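Local coordinates for protein enoyl-CoA hydratase subunit II (Geobacillus kaustophilus, PDB 2EJ5) that probably catalyses the hydration of enoyl-CoA thioesters, perhaps in the breakdown of phenylacetic acid, at residues A[1-6]-A[32-37]. Sequence-based numbering, arbitrary orientation.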
loop_
_atom_site.group_PDB
_atom_site.type_symbol
_atom_site.label_atom_id
_atom_site.label_comp_id
_atom_site.label_asym_id
_atom_site.label_seq_id
_atom_site.Cartn_x
_atom_site.Cartn_y
_atom_site.Cartn_z
ATOM N N MET A 1 37.395 -20.381 -2.535
ATOM C CA MET A 1 36.141 -19.956 -1.840
ATOM C C MET A 1 35.460 -18.829 -2.642
ATOM O O MET A 1 35.879 -18.534 -3.763
ATOM C CB MET A 1 36.456 -19.496 -0.390
ATOM C CG MET A 1 37.017 -20.594 0.552
ATOM S SD MET A 1 36.081 -22.159 0.530
ATOM C CE MET A 1 37.284 -23.289 1.263
ATOM N N TYR A 2 34.415 -18.215 -2.075
ATOM C CA TYR A 2 33.902 -16.942 -2.588
ATOM C C TYR A 2 34.933 -15.875 -2.248
ATOM O O TYR A 2 35.604 -15.981 -1.228
ATOM C CB TYR A 2 32.558 -16.575 -1.914
ATOM C CG TYR A 2 31.353 -17.442 -2.292
ATOM C CD1 TYR A 2 30.885 -17.500 -3.612
ATOM C CD2 TYR A 2 30.667 -18.159 -1.329
ATOM C CE1 TYR A 2 29.781 -18.284 -3.956
ATOM C CE2 TYR A 2 29.550 -18.930 -1.657
ATOM C CZ TYR A 2 29.120 -18.986 -2.966
ATOM O OH TYR A 2 28.028 -19.741 -3.278
ATOM N N GLU A 3 35.047 -14.837 -3.074
ATOM C CA GLU A 3 36.073 -13.798 -2.866
ATOM C C GLU A 3 35.555 -12.432 -2.450
ATOM O O GLU A 3 36.289 -11.658 -1.826
ATOM C CB GLU A 3 36.901 -13.633 -4.130
ATOM C CG GLU A 3 37.178 -14.940 -4.804
ATOM C CD GLU A 3 38.020 -14.794 -6.035
ATOM O OE1 GLU A 3 38.696 -15.785 -6.364
ATOM O OE2 GLU A 3 37.997 -13.698 -6.662
ATOM N N THR A 4 34.311 -12.109 -2.826
ATOM C CA THR A 4 33.753 -10.795 -2.491
ATOM C C THR A 4 32.695 -10.895 -1.387
ATOM O O THR A 4 32.269 -9.883 -0.854
ATOM C CB THR A 4 33.117 -10.105 -3.705
ATOM O OG1 THR A 4 31.995 -10.884 -4.143
ATOM C CG2 THR A 4 34.143 -9.955 -4.848
ATOM N N ILE A 5 32.271 -12.114 -1.090
ATOM C CA ILE A 5 31.365 -12.374 0.023
ATOM C C ILE A 5 31.888 -13.544 0.845
ATOM O O ILE A 5 32.793 -14.297 0.409
ATOM C CB ILE A 5 29.922 -12.710 -0.465
ATOM C CG1 ILE A 5 29.864 -14.130 -1.029
ATOM C CG2 ILE A 5 29.413 -11.636 -1.484
ATOM C CD1 ILE A 5 28.477 -14.663 -1.204
ATOM N N ARG A 6 31.289 -13.689 2.019
ATOM C CA ARG A 6 31.511 -14.800 2.928
ATOM C C ARG A 6 30.158 -15.481 3.079
ATOM O O ARG A 6 29.119 -14.818 3.257
ATOM C CB ARG A 6 32.061 -14.276 4.270
ATOM C CG ARG A 6 32.743 -15.302 5.171
ATOM C CD ARG A 6 33.646 -14.570 6.216
ATOM N NE ARG A 6 32.867 -13.818 7.199
ATOM C CZ ARG A 6 33.185 -12.611 7.672
ATOM N NH1 ARG A 6 34.270 -11.969 7.240
ATOM N NH2 ARG A 6 32.385 -12.030 8.562
ATOM N N ASN A 32 27.989 -9.614 -7.488
ATOM C CA ASN A 32 26.676 -9.937 -8.024
ATOM C C ASN A 32 26.536 -11.413 -8.292
ATOM O O ASN A 32 25.553 -12.021 -7.921
ATOM C CB ASN A 32 26.366 -9.127 -9.297
ATOM C CG ASN A 32 25.990 -7.723 -8.994
ATOM O OD1 ASN A 32 25.086 -7.470 -8.184
ATOM N ND2 ASN A 32 26.678 -6.778 -9.617
ATOM N N ALA A 33 27.531 -11.990 -8.973
ATOM C CA ALA A 33 27.493 -13.379 -9.310
ATOM C C ALA A 33 27.564 -14.303 -8.096
ATOM O O ALA A 33 26.942 -15.365 -8.094
ATOM C CB ALA A 33 28.631 -13.705 -10.285
ATOM N N GLU A 34 28.367 -13.935 -7.103
ATOM C CA GLU A 34 28.548 -14.797 -5.917
ATOM C C GLU A 34 27.288 -14.773 -5.053
ATOM O O GLU A 34 26.852 -15.793 -4.568
ATOM C CB GLU A 34 29.782 -14.379 -5.112
ATOM C CG GLU A 34 31.099 -14.581 -5.916
ATOM C CD GLU A 34 32.348 -14.230 -5.140
ATOM O OE1 GLU A 34 32.276 -13.366 -4.235
ATOM O OE2 GLU A 34 33.421 -14.825 -5.458
ATOM N N VAL A 35 26.684 -13.595 -4.907
ATOM C CA VAL A 35 25.460 -13.479 -4.105
ATOM C C VAL A 35 24.364 -14.347 -4.717
ATOM O O VAL A 35 23.675 -15.055 -3.992
ATOM C CB VAL A 35 25.038 -12.022 -3.940
ATOM C CG1 VAL A 35 23.580 -11.929 -3.386
ATOM C CG2 VAL A 35 26.010 -11.269 -2.999
ATOM N N THR A 36 24.252 -14.327 -6.056
ATOM C CA THR A 36 23.275 -15.133 -6.794
ATOM C C THR A 36 23.447 -16.605 -6.479
ATOM O O THR A 36 22.496 -17.282 -6.080
ATOM C CB THR A 36 23.359 -14.904 -8.360
ATOM O OG1 THR A 36 23.120 -13.527 -8.667
ATOM C CG2 THR A 36 22.334 -15.724 -9.125
ATOM N N LYS A 37 24.660 -17.105 -6.700
ATOM C CA LYS A 37 25.022 -18.496 -6.388
ATOM C C LYS A 37 24.737 -18.899 -4.925
ATOM O O LYS A 37 24.180 -19.965 -4.673
ATOM C CB LYS A 37 26.509 -18.706 -6.714
ATOM C CG LYS A 37 26.973 -20.166 -6.614
ATOM C CD LYS A 37 28.347 -20.332 -7.266
ATOM C CE LYS A 37 28.878 -21.762 -7.142
ATOM N NZ LYS A 37 29.144 -22.137 -5.708
#
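Glu34, on the first long helix of the crotonase fold, reaches into the turn of backbone that leads the N-terminus into strand 5-10, outermost in the chain's main sheet, and its carboxylate gathers the amides of that turn. OE2 accepts from Glu3 N at 2.9 Å in a nearly straight bond (171°), met on the syn side but 26° out of the carboxylate plane. OE1 takes more: Thr4 N donates to its syn lone pair at 2.8 Å, Thr4 OG1 also bonds to it, at a modelled 2.5 Å whose exact length is doubtful, and Ile5 N adds a weak one. A chi1 of 64° places the Thr4 hydroxyl on the same oxygen as its own amide. These N-H and O-H donors would be expected to stabilise a charged carboxylate, although Glu3 OE2, 4.9 Å from Glu34 OE2, would probably work somewhat against it. With an alanine in place of Glu34, the amides of Glu3 and Thr4 and the Thr4 hydroxyl would probably lose their shared acceptor, leaving the turn freer to move. The Glu34 chain stays straight past CG and runs alongside Tyr2 in the opposite sense, with Tyr2 CD1 3.6 Å from Glu34 CB. Ile5 CD1 lies above the outer part of one face of the Tyr2 ring, while Lys37 CD meets the ring edge near its plane. The Tyr2 hydroxyl itself hydrogen-bonds to Gln41, farther along helix 29-44. Deeper in, where Val35 also touches Leu16 of the adjoining strand and Met86 of helix 75-92, Ile5 CG2 lies 3.7 Å from Val35 CG2, methyl to methyl.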